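Local coordinates for aldehyde dehydrogenase family protein (Pseudomonas syringae pv. tomato, PDB 6X9L) that oxidises long-chain aliphatic aldehydes such as octanal, using NAD+ as the electron acceptor, at residues Ser101-Ala106 with Glu185-Ser190. The protein carries 1 engineered substitution. Numbering follows the deposited sequence.
Sequences SLEMGA and ELSPLS. With NAD (nicotinamide-adenine-dinucleotide), chain D.
E103, near the C-terminal end of helix 93-104, pushes its carboxylate against the start of helix 188-201, and the partners it meets follow one another from S187 to S190. Two residues ahead of S187, E185 serves the cofactor instead: its OE1 accepts a hydrogen bond of 2.9 Å from O2B of the NAD ribose, an acceptor role that suits a carboxylate. S187 lies nearest in the backbone register, its CA 5.4 Å from CA of E103, and its CB packs 3.5 Å from CD of E103; so small a residue lets the carboxylate pass alongside. P188 follows well, since its nitrogen carries no hydrogen and the first turn of a helix needs none there. L189 brings CD1 to 4.0 Å from CD2 of L102, an apolar touch beside the charge. The sounder polar link is from S190, whose OG donates to OE2 of E103 on the syn side, 22° out of the carboxylate plane. The amides of L189 (weakly) and S190 point at OE1 of E103, but that atom is less surely placed and both bonds are tentative. The straight run from CB to CD of E103 (chi2 -179°) carries the carboxylate out to the helix start, where the helix dipole would probably favour its charge. The carboxylate thus joins helix 93-104 to the first turn of helix 188-201, just after the loop bearing E185, in the Rossmann-like NAD-binding domain of aldehyde dehydrogenases.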
ATOM      1  N   SER A 101     -32.299  -7.323   2.675  1.00 42.43           N
ATOM      2  CA  SER A 101     -33.012  -8.562   2.392  1.00 42.71           C
ATOM      3  C   SER A 101     -33.603  -8.553   0.986  1.00 42.58           C
ATOM      4  O   SER A 101     -33.469  -9.526   0.231  1.00 42.57           O
ATOM      5  CB  SER A 101     -34.116  -8.762   3.432  1.00 43.17           C
ATOM      6  OG  SER A 101     -34.725 -10.033   3.324  1.00 43.53           O
ATOM      7  N   LEU A 102     -34.271  -7.454   0.622  1.00 40.88           N
ATOM      8  CA  LEU A 102     -34.929  -7.390  -0.679  1.00 41.05           C
ATOM      9  C   LEU A 102     -33.929  -7.537  -1.823  1.00 41.01           C
ATOM     10  O   LEU A 102     -34.176  -8.277  -2.789  1.00 41.16           O
ATOM     11  CB  LEU A 102     -35.694  -6.076  -0.821  1.00 40.92           C
ATOM     12  CG  LEU A 102     -36.439  -5.960  -2.150  1.00 41.15           C
ATOM     13  CD1 LEU A 102     -37.566  -6.956  -2.161  1.00 41.59           C
ATOM     14  CD2 LEU A 102     -36.953  -4.538  -2.402  1.00 40.82           C
ATOM     15  N   GLU A 103     -32.778  -6.859  -1.720  1.00 47.53           N
ATOM     16  CA  GLU A 103     -31.879  -6.773  -2.865  1.00 47.35           C
ATOM     17  C   GLU A 103     -30.981  -7.998  -2.986  1.00 47.05           C
ATOM     18  O   GLU A 103     -30.723  -8.450  -4.103  1.00 47.14           O
ATOM     19  CB  GLU A 103     -31.045  -5.497  -2.795  1.00 46.98           C
ATOM     20  CG  GLU A 103     -30.284  -5.345  -1.508  1.00 46.80           C
ATOM     21  CD  GLU A 103     -29.478  -4.056  -1.446  1.00 46.02           C
ATOM     22  OE1 GLU A 103     -29.589  -3.233  -2.382  1.00 45.73           O
ATOM     23  OE2 GLU A 103     -28.718  -3.871  -0.468  1.00 45.61           O
ATOM     24  N   MET A 104     -30.493  -8.562  -1.868  1.00 33.45           N
ATOM     25  CA  MET A 104     -29.577  -9.697  -1.978  1.00 33.15           C
ATOM     26  C   MET A 104     -30.020 -10.910  -1.167  1.00 33.49           C
ATOM     27  O   MET A 104     -29.216 -11.821  -0.937  1.00 33.22           O
ATOM     28  CB  MET A 104     -28.154  -9.305  -1.578  1.00 32.46           C
ATOM     29  CG  MET A 104     -28.044  -8.528  -0.287  1.00 32.60           C
ATOM     30  SD  MET A 104     -28.234  -9.512   1.195  1.00 33.19           S
ATOM     31  CE  MET A 104     -26.943 -10.738   1.016  1.00 32.54           C
ATOM     32  N   GLY A 105     -31.275 -10.953  -0.738  1.00 35.43           N
ATOM     33  CA  GLY A 105     -31.833 -12.189  -0.234  1.00 35.85           C
ATOM     34  C   GLY A 105     -31.463 -12.591   1.181  1.00 36.01           C
ATOM     35  O   GLY A 105     -31.818 -13.704   1.595  1.00 36.27           O
ATOM     36  N   ALA A 106     -30.784 -11.731   1.946  1.00 36.74           N
ATOM     37  CA  ALA A 106     -30.442 -12.069   3.327  1.00 36.99           C
ATOM     38  C   ALA A 106     -31.697 -12.342   4.149  1.00 37.52           C
ATOM     39  O   ALA A 106     -32.611 -11.513   4.199  1.00 37.60           O
ATOM     40  CB  ALA A 106     -29.649 -10.934   3.974  1.00 36.90           C
ATOM     41  N   GLU A 185     -23.799  -2.920  -8.181  1.00 41.91           N
ATOM     42  CA  GLU A 185     -25.035  -2.788  -8.935  1.00 43.56           C
ATOM     43  C   GLU A 185     -26.012  -3.911  -8.623  1.00 43.88           C
ATOM     44  O   GLU A 185     -27.177  -3.825  -9.023  1.00 44.84           O
ATOM     45  CB  GLU A 185     -24.749  -2.733 -10.433  1.00 45.03           C
ATOM     46  CG  GLU A 185     -24.029  -3.958 -11.012  1.00 45.26           C
ATOM     47  CD  GLU A 185     -22.531  -4.007 -10.684  1.00 43.96           C
ATOM     48  OE1 GLU A 185     -22.123  -3.475  -9.624  1.00 42.47           O
ATOM     49  OE2 GLU A 185     -21.761  -4.592 -11.486  1.00 44.05           O
ATOM     50  N   LEU A 186     -25.584  -4.943  -7.901  1.00 32.45           N
ATOM     51  CA  LEU A 186     -26.491  -5.989  -7.440  1.00 32.70           C
ATOM     52  C   LEU A 186     -26.982  -5.773  -6.008  1.00 32.21           C
ATOM     53  O   LEU A 186     -27.681  -6.631  -5.470  1.00 32.59           O
ATOM     54  CB  LEU A 186     -25.811  -7.358  -7.574  1.00 32.26           C
ATOM     55  CG  LEU A 186     -25.295  -7.593  -9.004  1.00 32.87           C
ATOM     56  CD1 LEU A 186     -24.113  -8.556  -9.081  1.00 31.96           C
ATOM     57  CD2 LEU A 186     -26.431  -8.089  -9.862  1.00 34.10           C
ATOM     58  N   SER A 187     -26.656  -4.651  -5.382  1.00 36.85           N
ATOM     59  CA  SER A 187     -27.217  -4.326  -4.072  1.00 36.53           C
ATOM     60  C   SER A 187     -27.279  -2.811  -3.916  1.00 35.65           C
ATOM     61  O   SER A 187     -26.756  -2.242  -2.953  1.00 34.56           O
ATOM     62  CB  SER A 187     -26.399  -4.967  -2.945  1.00 35.67           C
ATOM     63  OG  SER A 187     -25.061  -4.500  -2.950  1.00 34.40           O
ATOM     64  N   PRO A 188     -27.917  -2.132  -4.838  1.00 42.67           N
ATOM     65  CA  PRO A 188     -27.899  -0.666  -4.819  1.00 41.91           C
ATOM     66  C   PRO A 188     -28.942  -0.035  -3.915  1.00 41.64           C
ATOM     67  O   PRO A 188     -28.824   1.147  -3.587  1.00 40.93           O
ATOM     68  CB  PRO A 188     -28.184  -0.318  -6.273  1.00 43.11           C
ATOM     69  CG  PRO A 188     -29.135  -1.412  -6.680  1.00 44.39           C
ATOM     70  CD  PRO A 188     -28.667  -2.664  -5.985  1.00 44.09           C
ATOM     71  N   LEU A 189     -29.966  -0.788  -3.512  1.00 40.97           N
ATOM     72  CA  LEU A 189     -31.106  -0.175  -2.836  1.00 41.06           C
ATOM     73  C   LEU A 189     -30.741   0.319  -1.438  1.00 40.32           C
ATOM     74  O   LEU A 189     -31.179   1.404  -1.023  1.00 39.93           O
ATOM     75  CB  LEU A 189     -32.266  -1.164  -2.774  1.00 42.06           C
ATOM     76  CG  LEU A 189     -32.598  -1.716  -4.158  1.00 42.92           C
ATOM     77  CD1 LEU A 189     -33.803  -2.660  -4.105  1.00 43.53           C
ATOM     78  CD2 LEU A 189     -32.779  -0.577  -5.152  1.00 42.91           C
ATOM     79  N   SER A 190     -29.957  -0.468  -0.693  1.00 41.92           N
ATOM     80  CA  SER A 190     -29.590  -0.072   0.659  1.00 41.34           C
ATOM     81  C   SER A 190     -28.603   1.082   0.633  1.00 40.19           C
ATOM     82  O   SER A 190     -28.674   1.988   1.473  1.00 40.03           O
ATOM     83  CB  SER A 190     -29.034  -1.277   1.432  1.00 42.19           C
ATOM     84  OG  SER A 190     -27.880  -1.860   0.831  1.00 42.10           O
TER
HETATM   85  PA  NAD D 702     -16.675  -8.252  -7.814  1.00 30.16           P
HETATM   86  O1A NAD D 702     -15.192  -8.327  -7.735  1.00 28.20           O
HETATM   87  O2A NAD D 702     -17.238  -8.912  -9.013  1.00 31.14           O
HETATM   88  O5B NAD D 702     -17.188  -6.720  -7.722  1.00 29.68           O
HETATM   89  C5B NAD D 702     -16.851  -5.897  -6.620  1.00 28.55           C
HETATM   90  C4B NAD D 702     -17.074  -4.420  -6.976  1.00 26.47           C
HETATM   91  O4B NAD D 702     -16.220  -4.074  -8.047  1.00 25.69           O
HETATM   92  C3B NAD D 702     -18.482  -4.124  -7.474  1.00 27.48           C
HETATM   93  O3B NAD D 702     -18.849  -2.832  -7.008  1.00 24.94           O
HETATM   94  C2B NAD D 702     -18.346  -4.104  -8.987  1.00 28.59           C
HETATM   95  O2B NAD D 702     -19.281  -3.256  -9.618  1.00 31.06           O
HETATM   96  C1B NAD D 702     -16.970  -3.516  -9.119  1.00 27.32           C
HETATM   97  N9A NAD D 702     -16.263  -3.912 -10.331  1.00 26.35           N
HETATM   98  C8A NAD D 702     -16.397  -5.065 -11.076  1.00 27.52           C
HETATM   99  N7A NAD D 702     -15.477  -5.007 -12.069  1.00 29.18           N
HETATM  100  C5A NAD D 702     -14.779  -3.852 -11.958  1.00 29.92           C
HETATM  101  C6A NAD D 702     -13.742  -3.299 -12.694  1.00 31.54           C
HETATM  102  N6A NAD D 702     -13.147  -4.015 -13.647  1.00 33.16           N
HETATM  103  N1A NAD D 702     -13.221  -2.083 -12.304  1.00 28.66           N
HETATM  104  C2A NAD D 702     -13.717  -1.421 -11.206  1.00 31.21           C
HETATM  105  N3A NAD D 702     -14.748  -1.971 -10.473  1.00 26.74           N
HETATM  106  C4A NAD D 702     -15.262  -3.162 -10.860  1.00 27.40           C
HETATM  107  O3  NAD D 702     -17.264  -8.789  -6.414  1.00 35.97           O
HETATM  108  PN  NAD D 702     -18.157 -10.096  -6.128  1.00 43.35           P
HETATM  109  O1N NAD D 702     -17.384 -11.310  -6.485  1.00 43.32           O
HETATM  110  O2N NAD D 702     -19.507  -9.903  -6.684  1.00 46.15           O
HETATM  111  O5D NAD D 702     -18.142  -9.865  -4.511  1.00 35.80           O
HETATM  112  C5D NAD D 702     -17.822 -10.940  -3.662  1.00 26.13           C
HETATM  113  C4D NAD D 702     -16.303 -10.994  -3.490  1.00 25.78           C
HETATM  114  O4D NAD D 702     -15.884  -9.969  -2.604  1.00 29.74           O
HETATM  115  C3D NAD D 702     -15.879 -12.310  -2.866  1.00 27.12           C
HETATM  116  O3D NAD D 702     -14.632 -12.683  -3.396  1.00 28.21           O
HETATM  117  C2D NAD D 702     -15.668 -11.925  -1.424  1.00 26.26           C
HETATM  118  O2D NAD D 702     -14.781 -12.795  -0.755  1.00 30.05           O
HETATM  119  C1D NAD D 702     -15.095 -10.518  -1.570  1.00 24.96           C
HETATM  120  N1N NAD D 702     -15.215  -9.847  -0.270  1.00 27.90           N
HETATM  121  C2N NAD D 702     -14.083  -9.537   0.432  1.00 26.51           C
HETATM  122  C3N NAD D 702     -14.180  -8.949   1.686  1.00 29.75           C
HETATM  123  C7N NAD D 702     -12.972  -8.608   2.502  1.00 27.07           C
HETATM  124  O7N NAD D 702     -13.171  -7.746   3.593  1.00 27.13           O
HETATM  125  N7N NAD D 702     -11.767  -9.110   2.220  1.00 24.34           N
HETATM  126  C4N NAD D 702     -15.432  -8.681   2.228  1.00 32.89           C
HETATM  127  C5N NAD D 702     -16.572  -9.010   1.510  1.00 30.75           C
HETATM  128  C6N NAD D 702     -16.453  -9.606   0.260  1.00 30.55           C